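Local coordinates for NS3-like protein (Alongshan virus, PDB 6M40) that probably hydrolyses ATP and other ribonucleoside triphosphates to drive RNA unwinding, as the helicase region of a flavivirus-like NS3 protein, at residues Gly18-Leu23 with Thr135-Lys140; Ala52-Val57 with Leu115-Val120; Leu96-Leu101 with Thr370-Glu375; Gln359-Gln364 with Tyr384-Gly389; Leu377-Ala382 with Ala398-Met403. One frame throughout, in Å; residues are numbered along the deposited sequence.

Contact 1: Gly18-Leu23 with Thr135-Lys140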
# COMPACT_ATOMS: atom_id res chain seq x y z
N GLY A 18 -8.59 18.93 18.51
CA GLY A 18 -7.47 18.88 17.58
C GLY A 18 -6.44 17.83 17.96
O GLY A 18 -5.41 18.14 18.56
N VAL A 19 -6.73 16.58 17.60
CA VAL A 19 -5.96 15.43 18.05
C VAL A 19 -5.94 14.40 16.92
O VAL A 19 -6.88 14.33 16.12
CB VAL A 19 -6.56 14.83 19.35
CG1 VAL A 19 -5.93 13.47 19.69
CG2 VAL A 19 -6.42 15.81 20.50
N VAL A 20 -4.87 13.62 16.85
CA VAL A 20 -4.81 12.45 15.99
C VAL A 20 -4.98 11.21 16.86
O VAL A 20 -4.31 11.07 17.89
CB VAL A 20 -3.49 12.37 15.20
CG1 VAL A 20 -3.54 11.22 14.21
CG2 VAL A 20 -3.21 13.69 14.48
N LEU A 21 -5.87 10.31 16.45
CA LEU A 21 -6.27 9.18 17.27
C LEU A 21 -6.14 7.90 16.46
O LEU A 21 -6.94 7.64 15.57
CB LEU A 21 -7.70 9.37 17.78
CG LEU A 21 -8.18 8.54 18.98
CD1 LEU A 21 -9.22 7.53 18.51
CD2 LEU A 21 -7.04 7.84 19.69
N GLN A 22 -5.12 7.10 16.79
CA GLN A 22 -4.96 5.79 16.17
C GLN A 22 -5.97 4.81 16.75
O GLN A 22 -6.32 4.86 17.93
CB GLN A 22 -3.56 5.25 16.41
CG GLN A 22 -2.43 6.05 15.82
CD GLN A 22 -1.12 5.29 15.86
OE1 GLN A 22 -0.68 4.74 14.85
NE2 GLN A 22 -0.49 5.25 17.02
N LEU A 23 -6.41 3.88 15.90
CA LEU A 23 -7.27 2.78 16.33
C LEU A 23 -6.79 1.51 15.64
O LEU A 23 -6.97 1.36 14.43
CB LEU A 23 -8.73 3.06 15.99
CG LEU A 23 -9.40 4.21 16.74
CD1 LEU A 23 -10.88 4.15 16.42
CD2 LEU A 23 -9.16 4.14 18.23
N THR A 135 -2.11 19.55 9.72
CA THR A 135 -3.27 20.43 9.65
C THR A 135 -4.31 20.14 10.72
O THR A 135 -5.25 20.94 10.86
CB THR A 135 -3.95 20.33 8.28
OG1 THR A 135 -4.89 21.41 8.13
CG2 THR A 135 -4.70 19.02 8.14
N VAL A 136 -4.19 19.04 11.45
CA VAL A 136 -5.15 18.68 12.47
C VAL A 136 -4.68 19.10 13.86
O VAL A 136 -5.47 19.56 14.67
CB VAL A 136 -5.45 17.17 12.41
CG1 VAL A 136 -6.30 16.73 13.58
CG2 VAL A 136 -6.15 16.82 11.09
N CYS A 137 -3.38 18.96 14.14
CA CYS A 137 -2.83 19.48 15.39
C CYS A 137 -2.47 20.95 15.29
O CYS A 137 -1.96 21.52 16.27
CB CYS A 137 -1.59 18.67 15.78
SG CYS A 137 -1.84 16.90 15.71
N LYS A 138 -2.73 21.57 14.15
CA LYS A 138 -2.47 22.98 13.90
C LYS A 138 -2.99 23.87 15.02
O LYS A 138 -3.89 23.50 15.77
CB LYS A 138 -3.13 23.34 12.57
CG LYS A 138 -2.87 24.71 12.03
CD LYS A 138 -3.93 25.06 11.00
CE LYS A 138 -4.13 23.96 9.96
NZ LYS A 138 -5.11 24.36 8.91
N GLU A 139 -2.40 25.06 15.15
CA GLU A 139 -2.89 26.04 16.11
C GLU A 139 -4.24 26.57 15.65
O GLU A 139 -4.43 26.92 14.48
CB GLU A 139 -1.89 27.18 16.27
CG GLU A 139 -0.47 26.73 16.55
CD GLU A 139 0.38 26.63 15.29
OE1 GLU A 139 0.40 27.60 14.51
OE2 GLU A 139 1.03 25.58 15.09
N LYS A 140 -5.18 26.65 16.59
CA LYS A 140 -6.56 27.05 16.36
C LYS A 140 -7.34 26.00 15.57
O LYS A 140 -8.36 26.32 14.95
CB LYS A 140 -6.68 28.39 15.63
CG LYS A 140 -5.53 29.39 15.79
CD LYS A 140 -5.11 29.89 14.40
CE LYS A 140 -4.21 31.11 14.42
NZ LYS A 140 -3.78 31.47 13.04
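Val20 and Cys137 meet where the start of the edge strand 20-24 passes the C-terminal end of helix 123-136, and apolar packing carries the contact. Val20 CG2 lies 3.7 Å from Cys137 SG. The same methyl is 4.4 Å from Val136 CG1, so one valine branch serves both residues at the helix end. The torsion decides which branch this is: with CG1 anti to the backbone N (chi1 -174°), CG2 is left beside that N, where it meets the helix end.

A second group of contacts sets carbon against carbonyl oxygen. The CA-CB bond of Val136 is directed at residues 18-23, and its CG1 methyl comes to 3.5 Å from Val19 O. In the reverse sense, Val136 O faces the CA of Gly18 at 3.6 Å. Gly18 is also the residue whose backbone comes closest to Cys137, with 5.2 Å between the two CA atoms.

Hydrogen bonds are made with other parts of the domain. Val19, Leu21 and Leu23 pair through their backbones with the adjoining strand 145-149, while Val136 O accepts from the hydroxyl of Ser141. Thr135 OG1 and Lys138 NZ both bond to Leu106 O, which ties the helix end to the loop ahead of strand 111-116.

Edge strand and helix end belong to the P-loop NTPase-type parallel sheet domain of the helicase. With 183 Å² buried and no hydrogen bond shared by the two segments, the contact is a small van der Waals seam near the surface; the directional polar bonding that fixes each side comes from the sheet and the neighbouring loops.

Contact 2: Ala52-Val57 with Leu115-Val120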
# COMPACT_ATOMS: atom_id res chain seq x y z
N ALA A 52 -10.48 8.22 3.26
CA ALA A 52 -9.56 7.76 2.23
C ALA A 52 -9.00 6.39 2.57
O ALA A 52 -8.76 6.06 3.74
CB ALA A 52 -8.40 8.74 2.02
N GLY A 53 -8.79 5.60 1.53
CA GLY A 53 -8.21 4.29 1.66
C GLY A 53 -7.30 3.99 0.49
O GLY A 53 -7.41 4.58 -0.59
N PRO A 54 -6.40 3.05 0.67
CA PRO A 54 -5.32 2.87 -0.29
C PRO A 54 -5.80 2.67 -1.72
O PRO A 54 -5.57 3.53 -2.57
CB PRO A 54 -4.59 1.63 0.25
CG PRO A 54 -5.62 0.90 1.08
CD PRO A 54 -6.48 1.97 1.67
N THR A 55 -6.45 1.55 -2.01
CA THR A 55 -6.93 1.27 -3.36
C THR A 55 -8.40 1.66 -3.48
O THR A 55 -9.07 1.98 -2.50
CB THR A 55 -6.69 -0.20 -3.71
OG1 THR A 55 -7.27 -0.50 -4.98
CG2 THR A 55 -7.26 -1.11 -2.64
N ARG A 56 -8.90 1.64 -4.73
CA ARG A 56 -10.27 2.09 -4.96
C ARG A 56 -11.29 1.12 -4.36
O ARG A 56 -12.37 1.55 -3.92
CB ARG A 56 -10.54 2.25 -6.46
CG ARG A 56 -9.99 3.53 -7.04
CD ARG A 56 -10.72 3.94 -8.32
NE ARG A 56 -10.15 3.36 -9.53
CZ ARG A 56 -8.96 3.70 -10.04
NH1 ARG A 56 -8.20 4.60 -9.43
NH2 ARG A 56 -8.54 3.13 -11.16
N VAL A 57 -10.97 -0.17 -4.32
CA VAL A 57 -11.93 -1.15 -3.83
C VAL A 57 -12.27 -0.88 -2.37
O VAL A 57 -13.41 -1.05 -1.94
CB VAL A 57 -11.41 -2.58 -4.05
CG1 VAL A 57 -11.16 -2.83 -5.54
CG2 VAL A 57 -10.15 -2.82 -3.24
N LEU A 115 -8.50 7.99 7.90
CA LEU A 115 -7.60 7.26 7.02
C LEU A 115 -7.58 5.79 7.39
O LEU A 115 -7.42 5.44 8.57
CB LEU A 115 -6.19 7.84 7.09
CG LEU A 115 -5.89 9.14 6.35
CD1 LEU A 115 -6.72 10.30 6.85
CD2 LEU A 115 -4.41 9.42 6.50
N ASP A 116 -7.73 4.94 6.39
CA ASP A 116 -7.79 3.50 6.57
C ASP A 116 -6.60 2.86 5.89
O ASP A 116 -6.22 3.25 4.78
CB ASP A 116 -9.10 2.93 6.00
CG ASP A 116 -9.24 1.43 6.20
OD1 ASP A 116 -8.56 0.86 7.06
OD2 ASP A 116 -10.05 0.82 5.47
N GLU A 117 -6.00 1.87 6.56
CA GLU A 117 -4.82 1.18 6.03
C GLU A 117 -3.62 2.12 5.96
O GLU A 117 -2.87 2.13 4.98
CB GLU A 117 -5.11 0.57 4.66
CG GLU A 117 -6.25 -0.42 4.64
CD GLU A 117 -5.87 -1.77 5.22
OE1 GLU A 117 -4.94 -2.40 4.69
OE2 GLU A 117 -6.51 -2.19 6.20
N THR A 118 -3.44 2.93 7.00
CA THR A 118 -2.32 3.86 7.03
C THR A 118 -0.98 3.16 6.90
O THR A 118 0.04 3.83 6.68
CB THR A 118 -2.35 4.67 8.33
OG1 THR A 118 -3.66 4.59 8.91
CG2 THR A 118 -2.03 6.12 8.06
N HIS A 119 -0.96 1.83 6.99
CA HIS A 119 0.25 1.02 7.02
C HIS A 119 0.70 0.58 5.63
O HIS A 119 1.52 -0.35 5.51
CB HIS A 119 0.02 -0.22 7.89
CG HIS A 119 -1.17 -1.02 7.45
ND1 HIS A 119 -2.30 -1.16 8.23
CD2 HIS A 119 -1.43 -1.69 6.30
CE1 HIS A 119 -3.19 -1.90 7.60
NE2 HIS A 119 -2.68 -2.23 6.42
N VAL A 120 0.19 1.20 4.57
CA VAL A 120 0.51 0.75 3.22
C VAL A 120 1.89 1.26 2.81
O VAL A 120 2.36 2.30 3.28
CB VAL A 120 -0.58 1.19 2.22
CG1 VAL A 120 -0.14 0.92 0.79
CG2 VAL A 120 -1.89 0.49 2.51
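Pro54 has the largest buried share here, and its ring leans on the turn that follows strand 111-116. Ring atoms CD and CG each come to 3.6 Å from Glu117 CB, the two side chains crossing at a slant. On the far part of the ring, Pro54 CB touches Val120 CG2 at 3.7 Å. Pro54 CD also approaches Asp116 O, at 3.4 Å.

Ala52, second in burial, contributes through its backbone. Its carbonyl O accepts from Asp116 N over 3.1 Å, with an N-H...O angle of 157°. This joins the ends of strands 48-53 and 111-116 in parallel, Ala52 bridging to Leu115 with both side chains on one sheet face.

Asp116 is third. Its carboxylate is carried away from this seam: OD1 forms a salt bridge with Lys31, and Glu117 OE2 makes a long, weak ion pair with the same lysine. A bend in the Glu117 chain leads its end away from Pro54, and OE1 receives a weak bond from His119 NE2 at 2.9 Å. The run Asp-Glu-Thr-His is the Walker B element, motif II of DExH helicases, and Lys31 is the P-loop lysine, an arrangement consistent with the nucleotide site of this family. The Pro54 end matches motif Ia, which contacts nucleic acid in related helicases.

Around this buried core, Leu115 shares backbone hydrogen bonds with strand 145-149, strand 88-92 pairs with Gly53, and helix 93-102 packs on Ala52 and Pro54 through His93. Helix 290-297, on the second RecA-like domain, reaches Glu117 and His119 with Gln295.

Contact 3: Leu96-Leu101 with Thr370-Glu375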
# COMPACT_ATOMS: atom_id res chain seq x y z
N LEU A 96 -6.58 11.99 -2.64
CA LEU A 96 -6.75 13.02 -1.62
C LEU A 96 -5.50 13.89 -1.54
O LEU A 96 -5.58 15.12 -1.51
CB LEU A 96 -7.05 12.42 -0.25
CG LEU A 96 -7.58 13.45 0.77
CD1 LEU A 96 -7.83 12.78 2.08
CD2 LEU A 96 -6.67 14.64 1.00
N LEU A 97 -4.34 13.25 -1.46
CA LEU A 97 -3.10 14.00 -1.49
C LEU A 97 -3.10 14.95 -2.68
O LEU A 97 -2.85 16.15 -2.54
CB LEU A 97 -1.90 13.05 -1.54
CG LEU A 97 -0.54 13.74 -1.41
CD1 LEU A 97 -0.46 14.49 -0.10
CD2 LEU A 97 0.59 12.75 -1.53
N ARG A 98 -3.41 14.42 -3.86
CA ARG A 98 -3.42 15.25 -5.06
C ARG A 98 -4.37 16.43 -4.91
O ARG A 98 -4.15 17.47 -5.53
CB ARG A 98 -3.81 14.40 -6.26
CG ARG A 98 -3.79 15.17 -7.58
CD ARG A 98 -4.27 14.29 -8.72
NE ARG A 98 -4.15 14.98 -10.00
CZ ARG A 98 -4.76 14.59 -11.12
NH1 ARG A 98 -5.54 13.52 -11.12
NH2 ARG A 98 -4.59 15.29 -12.23
N TYR A 99 -5.40 16.30 -4.08
CA TYR A 99 -6.40 17.35 -3.94
C TYR A 99 -6.05 18.33 -2.83
O TYR A 99 -6.04 19.55 -3.07
CB TYR A 99 -7.78 16.71 -3.69
CG TYR A 99 -8.87 17.66 -3.22
CD1 TYR A 99 -9.46 18.57 -4.10
CD2 TYR A 99 -9.31 17.65 -1.91
CE1 TYR A 99 -10.47 19.43 -3.68
CE2 TYR A 99 -10.30 18.51 -1.47
CZ TYR A 99 -10.88 19.39 -2.36
OH TYR A 99 -11.87 20.24 -1.93
N ALA A 100 -5.74 17.84 -1.63
CA ALA A 100 -5.39 18.75 -0.55
C ALA A 100 -4.30 19.72 -0.96
O ALA A 100 -4.27 20.86 -0.50
CB ALA A 100 -4.96 17.96 0.69
N LEU A 101 -3.40 19.29 -1.85
CA LEU A 101 -2.29 20.15 -2.25
C LEU A 101 -2.72 21.22 -3.26
O LEU A 101 -2.12 22.30 -3.29
CB LEU A 101 -1.15 19.30 -2.82
CG LEU A 101 -0.45 18.33 -1.85
CD1 LEU A 101 0.74 17.63 -2.51
CD2 LEU A 101 -0.02 19.02 -0.56
N THR A 370 0.94 16.24 -7.44
CA THR A 370 -0.32 16.83 -7.91
C THR A 370 -0.66 16.58 -9.37
O THR A 370 -1.84 16.41 -9.69
CB THR A 370 -0.33 18.34 -7.64
OG1 THR A 370 0.94 18.90 -7.97
CG2 THR A 370 -0.63 18.63 -6.18
N GLU A 371 0.31 16.56 -10.29
CA GLU A 371 0.01 16.15 -11.67
C GLU A 371 0.13 14.64 -11.86
O GLU A 371 -0.39 14.12 -12.85
CB GLU A 371 0.94 16.87 -12.65
CG GLU A 371 0.74 18.38 -12.70
CD GLU A 371 -0.69 18.76 -13.07
OE1 GLU A 371 -1.27 18.10 -13.95
OE2 GLU A 371 -1.21 19.73 -12.47
N GLN A 372 0.86 13.99 -10.97
CA GLN A 372 0.83 12.54 -10.74
C GLN A 372 0.86 11.75 -12.04
O GLN A 372 -0.00 10.91 -12.32
CB GLN A 372 -0.39 12.16 -9.88
CG GLN A 372 -0.03 11.47 -8.54
CD GLN A 372 -1.19 11.43 -7.53
OE1 GLN A 372 -2.29 10.96 -7.83
NE2 GLN A 372 -0.92 11.90 -6.32
N ASP A 373 1.92 11.98 -12.82
CA ASP A 373 2.16 11.22 -14.05
C ASP A 373 3.63 10.85 -14.20
O ASP A 373 4.08 10.59 -15.32
CB ASP A 373 1.67 11.99 -15.27
CG ASP A 373 2.24 13.39 -15.36
OD1 ASP A 373 3.15 13.72 -14.58
OD2 ASP A 373 1.78 14.16 -16.23
N THR A 374 4.39 10.86 -13.10
CA THR A 374 5.76 10.37 -13.03
C THR A 374 5.80 9.43 -11.84
O THR A 374 5.54 9.86 -10.71
CB THR A 374 6.77 11.51 -12.84
OG1 THR A 374 6.40 12.64 -13.65
CG2 THR A 374 8.18 11.07 -13.23
N GLU A 375 6.10 8.15 -12.07
CA GLU A 375 6.06 7.21 -10.96
C GLU A 375 7.16 7.50 -9.94
O GLU A 375 6.93 7.42 -8.73
CB GLU A 375 6.14 5.77 -11.46
CG GLU A 375 7.52 5.25 -11.83
CD GLU A 375 8.15 6.00 -12.98
OE1 GLU A 375 7.54 6.97 -13.46
OE2 GLU A 375 9.27 5.62 -13.39
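Thr370, near the C-terminal end of helix 362-371, receives Arg98 of helix 93-102 on its backbone carbonyl. Arg98 NE donates to Thr370 O over 2.7 Å, at an N-H...O angle of 143°, with the oxygen at the edge of the guanidinium. The donor sits out of the carbonyl plane, tilted by 24°. A fully stretched arginine makes this possible: CG is anti to the backbone N (chi1 -177°) and the chain stays extended to NE, spanning the gap between the helices. The Thr370 side chain works separately. Its CG2 methyl rests 3.5 Å from Leu101 CB, the two side chains meeting at about a right angle, while OG1 bonds back to Tyr366 O within its own helix.

Glu371 adds a distant component. Its carbonyl O is 4.4 Å from Arg98 NH2, and its carboxylate OE1 stays 4.7 Å from NH2, too far for a salt bridge, though a weak attraction is possible.

Gln372 leaves helical angles with a positive phi, and its side chain slants across the aliphatic stem of Arg98: Gln372 NE2 is 3.8 Å from Arg98 CB and OE1 is 4.0 Å from Arg98 CD. The amide and guanidinium planes are well inclined to each other, so they do not stack.

Helix 93-102 belongs to the first RecA-like domain and helix 362-371 to the C-terminal helical part, so this is an interdomain contact. A single arginine reaches a carbonyl at a helix end, whose partial negative charge probably suits the positive guanidinium as a donor; Glu371 adds at most a weak attraction, while the apolar stem packs against Gln372.

Contact 4: Gln359-Gln364 with Tyr384-Gly389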
# COMPACT_ATOMS: atom_id res chain seq x y z
N GLN A 359 17.91 16.19 -3.60
CA GLN A 359 17.22 17.14 -2.73
C GLN A 359 16.26 17.94 -3.59
O GLN A 359 16.60 19.02 -4.09
CB GLN A 359 18.20 18.07 -2.02
CG GLN A 359 19.36 17.39 -1.36
CD GLN A 359 20.33 18.40 -0.80
OE1 GLN A 359 19.94 19.50 -0.43
NE2 GLN A 359 21.60 18.04 -0.74
N PRO A 360 15.05 17.43 -3.80
CA PRO A 360 14.05 18.21 -4.54
C PRO A 360 13.59 19.41 -3.72
O PRO A 360 13.81 19.50 -2.51
CB PRO A 360 12.92 17.21 -4.78
CG PRO A 360 13.05 16.23 -3.66
CD PRO A 360 14.52 16.14 -3.34
N SER A 361 12.97 20.35 -4.42
CA SER A 361 12.43 21.55 -3.80
C SER A 361 10.94 21.37 -3.57
O SER A 361 10.29 20.55 -4.23
CB SER A 361 12.70 22.75 -4.70
OG SER A 361 12.49 22.41 -6.05
N LYS A 362 10.42 22.14 -2.62
CA LYS A 362 9.00 22.09 -2.28
C LYS A 362 8.14 21.92 -3.53
O LYS A 362 7.23 21.07 -3.55
CB LYS A 362 8.62 23.34 -1.50
CG LYS A 362 7.22 23.35 -0.90
CD LYS A 362 6.97 24.61 -0.06
CE LYS A 362 5.55 24.61 0.50
NZ LYS A 362 5.00 25.97 0.78
N ASP A 363 8.43 22.66 -4.60
CA ASP A 363 7.55 22.62 -5.76
C ASP A 363 7.83 21.43 -6.67
O ASP A 363 6.89 20.89 -7.26
CB ASP A 363 7.66 23.93 -6.57
CG ASP A 363 8.93 24.69 -6.30
OD1 ASP A 363 10.00 24.08 -6.30
OD2 ASP A 363 8.85 25.92 -6.11
N GLN A 364 9.08 20.99 -6.80
CA GLN A 364 9.31 19.75 -7.51
C GLN A 364 8.53 18.59 -6.90
O GLN A 364 8.10 17.70 -7.64
CB GLN A 364 10.78 19.38 -7.54
CG GLN A 364 11.69 20.36 -8.25
CD GLN A 364 13.13 19.88 -8.27
OE1 GLN A 364 13.81 19.91 -7.25
NE2 GLN A 364 13.59 19.43 -9.43
N TYR A 384 10.61 18.55 -14.03
CA TYR A 384 10.22 19.81 -13.39
C TYR A 384 11.47 20.51 -12.87
O TYR A 384 12.33 19.88 -12.23
CB TYR A 384 9.22 19.56 -12.26
CG TYR A 384 7.95 18.87 -12.74
CD1 TYR A 384 7.15 19.43 -13.72
CD2 TYR A 384 7.57 17.66 -12.20
CE1 TYR A 384 6.00 18.79 -14.15
CE2 TYR A 384 6.43 17.01 -12.63
CZ TYR A 384 5.65 17.58 -13.60
OH TYR A 384 4.51 16.94 -14.02
N SER A 385 11.57 21.80 -13.17
CA SER A 385 12.70 22.59 -12.73
C SER A 385 12.68 22.73 -11.21
O SER A 385 11.80 22.21 -10.52
CB SER A 385 12.67 23.96 -13.38
OG SER A 385 11.61 24.72 -12.84
N ALA A 386 13.67 23.46 -10.69
CA ALA A 386 13.68 23.74 -9.26
C ALA A 386 12.52 24.64 -8.84
O ALA A 386 12.15 24.65 -7.66
CB ALA A 386 15.00 24.40 -8.86
N GLU A 387 11.96 25.40 -9.76
CA GLU A 387 10.86 26.30 -9.47
C GLU A 387 9.50 25.69 -9.82
O GLU A 387 8.47 26.36 -9.68
CB GLU A 387 11.07 27.63 -10.21
CG GLU A 387 12.21 28.51 -9.62
CD GLU A 387 13.61 27.92 -9.74
OE1 GLU A 387 14.34 27.89 -8.72
OE2 GLU A 387 14.01 27.50 -10.84
N GLY A 388 9.49 24.44 -10.28
CA GLY A 388 8.26 23.73 -10.52
C GLY A 388 7.74 23.81 -11.93
O GLY A 388 6.72 23.17 -12.24
N GLY A 389 8.40 24.56 -12.80
CA GLY A 389 7.96 24.67 -14.16
C GLY A 389 8.52 23.57 -15.05
O GLY A 389 9.56 22.98 -14.77
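Gln364 and Ser361 face the loop 384-389 from the start of helix 362-371, Gln364 through its amide and Ser361 through its hydroxyl. Gln364 runs extended beyond CG, and its amide nitrogen NE2 donates to Tyr384 O at 3.1 Å with an N-H...O angle of 158°. The acceptor lies in the Gln364 amide plane, but the donor stands 33° out of the Tyr384 carbonyl plane. The other amide atom, OE1, turns to its own segment and takes Ser361 N on a lone pair at 3.0 Å. The glutamine thus straddles the seam, one end held by the helix start and the other by the loop.

Ser361 OG stands between its backbone N and carbonyl carbon (chi1 41°), which brings it 2.8 Å from Ala386 O. Gln364 OE1 and Asp363 OD1 also lie close to this hydroxyl. The CA-CB bond of Asp363 is directed at the loop, and its CB lies 4.0 Å from Gly388 CA. The positive phi of Gly388 suits glycine, as a CB there would meet the preceding carbonyl.

The loop is folded on itself: Ser385 to Gly388 form a type I turn, and Ser385 OG accepts from Glu387 N, making an ST turn.

Ser361 is the N-cap of helix 362-371, and the bond from its amide to the Gln364 side chain is one half of a capping-box pattern. The contact joins this capped helix start to the turn linking helices 377-383 and 393-404 in the C-terminal helical part of the NS3-like helicase.

Contact 5: Leu377-Ala382 with Ala398-Met403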
# COMPACT_ATOMS: atom_id res chain seq x y z
N LEU A 377 9.87 10.00 -8.03
CA LEU A 377 10.24 11.38 -7.72
C LEU A 377 11.57 11.73 -8.36
O LEU A 377 11.77 12.88 -8.77
CB LEU A 377 10.29 11.56 -6.20
CG LEU A 377 10.70 12.90 -5.60
CD1 LEU A 377 9.91 14.06 -6.18
CD2 LEU A 377 10.51 12.84 -4.09
N THR A 378 12.48 10.77 -8.46
CA THR A 378 13.75 11.03 -9.12
C THR A 378 13.54 11.53 -10.54
O THR A 378 14.21 12.47 -10.98
CB THR A 378 14.62 9.76 -9.12
OG1 THR A 378 14.04 8.79 -9.99
CG2 THR A 378 14.71 9.18 -7.72
N GLU A 379 12.61 10.92 -11.28
CA GLU A 379 12.38 11.37 -12.65
C GLU A 379 11.62 12.69 -12.69
O GLU A 379 11.79 13.47 -13.63
CB GLU A 379 11.64 10.30 -13.46
CG GLU A 379 11.47 10.68 -14.94
CD GLU A 379 10.85 9.56 -15.78
OE1 GLU A 379 10.34 8.57 -15.22
OE2 GLU A 379 10.88 9.69 -17.03
N ALA A 380 10.76 12.94 -11.69
CA ALA A 380 10.08 14.22 -11.63
C ALA A 380 11.07 15.38 -11.56
O ALA A 380 10.77 16.48 -12.03
CB ALA A 380 9.15 14.26 -10.42
N MSE A 381 12.23 15.15 -10.96
CA MSE A 381 13.27 16.16 -10.84
C MSE A 381 13.90 16.43 -12.20
O MSE A 381 14.46 17.51 -12.45
CB MSE A 381 14.33 15.72 -9.81
CG MSE A 381 13.78 15.62 -8.41
SE MSE A 381 15.03 14.75 -7.12
CE MSE A 381 16.55 15.97 -7.31
N ALA A 382 13.83 15.44 -13.10
CA ALA A 382 14.34 15.66 -14.44
C ALA A 382 13.40 16.53 -15.27
O ALA A 382 13.87 17.29 -16.12
CB ALA A 382 14.58 14.32 -15.15
N ALA A 398 19.43 16.61 -20.54
CA ALA A 398 20.69 16.92 -19.87
C ALA A 398 20.64 16.51 -18.40
O ALA A 398 21.61 15.96 -17.87
CB ALA A 398 21.00 18.40 -20.00
N ILE A 399 19.51 16.75 -17.74
CA ILE A 399 19.43 16.57 -16.29
C ILE A 399 19.40 15.09 -15.93
O ILE A 399 19.99 14.67 -14.93
CB ILE A 399 18.21 17.30 -15.72
CG1 ILE A 399 18.41 18.82 -15.79
CG2 ILE A 399 17.93 16.83 -14.30
CD1 ILE A 399 19.60 19.32 -15.01
N ARG A 400 18.68 14.28 -16.70
CA ARG A 400 18.60 12.87 -16.35
C ARG A 400 19.92 12.16 -16.62
O ARG A 400 20.23 11.17 -15.95
CB ARG A 400 17.45 12.20 -17.09
CG ARG A 400 17.48 12.34 -18.58
CD ARG A 400 16.09 12.06 -19.12
NE ARG A 400 15.42 11.02 -18.35
CZ ARG A 400 14.14 10.70 -18.47
NH1 ARG A 400 13.37 11.34 -19.35
NH2 ARG A 400 13.61 9.73 -17.72
N ASN A 401 20.70 12.64 -17.58
CA ASN A 401 22.02 12.06 -17.80
C ASN A 401 22.99 12.50 -16.70
O ASN A 401 23.79 11.69 -16.21
CB ASN A 401 22.55 12.47 -19.17
CG ASN A 401 21.59 12.12 -20.28
OD1 ASN A 401 20.73 11.25 -20.13
ND2 ASN A 401 21.72 12.80 -21.41
N ARG A 402 22.92 13.77 -16.30
CA ARG A 402 23.72 14.22 -15.17
C ARG A 402 23.38 13.44 -13.91
O ARG A 402 24.26 13.09 -13.12
CB ARG A 402 23.50 15.71 -14.94
CG ARG A 402 24.38 16.55 -15.81
CD ARG A 402 23.96 18.00 -15.83
NE ARG A 402 24.43 18.62 -17.07
CZ ARG A 402 24.06 19.82 -17.49
NH1 ARG A 402 23.22 20.55 -16.78
NH2 ARG A 402 24.55 20.29 -18.63
N MSE A 403 22.10 13.15 -13.70
CA MSE A 403 21.68 12.48 -12.48
C MSE A 403 22.19 11.05 -12.42
O MSE A 403 22.41 10.50 -11.34
CB MSE A 403 20.16 12.48 -12.35
CG MSE A 403 19.57 13.82 -11.97
SE MSE A 403 17.64 13.67 -11.80
CE MSE A 403 17.61 12.22 -10.46
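Arg400 crosses from helix 393-404 to helix 377-383, two successive helices of the C-terminal all-helical part of the helicase; the segments 377-382 and 398-403 run obliquely antiparallel, at 134° with axes 9.2 Å apart at their closest. Its CB rests on Ala382 CB at 4.1 Å. From there CG sits between the backbone N and the carbonyl carbon (chi1 55°), and the bend at chi3 brings the guanidinium next to the extended Glu379, the two chains heading in one direction. Arg400 CZ lies 3.7 Å from Glu379 OE2, and NH1 3.8 Å from that oxygen, while NH2 makes the salt bridge. Arg400 NH1 has a weak, long ion pair with Glu396 as well.

Beside this polar edge runs an apolar one. Ile399 CG2 lies over Ala382 CA at 3.8 Å. Met403, modelled as selenomethionine, bends at chi3 so that CE reaches Thr378 O at 3.4 Å. Thr378 itself bonds through OG1 to Asp409, and Trp412 packs on Glu379 and Met403.

In the salt bridge, Arg400 NH2 meets Glu379 OE2 at 2.8 Å from above the carboxylate plane, 59° out of it.

From the N terminus, contact 1 opens first and closes a long loop, tying edge strand 20-24 to the end of helix 123-136. Contact 2 sits wholly within that loop and joins two inner strands of the same sheet. Contact 3 starts inside the loop of contact 1, on helix 93-102, and ends on helix 362-371, so it crosses contacts 1 and 2 and ties the first RecA-like domain to the C-terminal helices. There contact 4 crosses contact 3, sharing helix 362-371, and contact 5, which follows contact 3 in series, crosses contact 4. Contacts 3, 4 and 5 touch one another; contact 2 reaches contact 3 where Ala52 packs on Leu96.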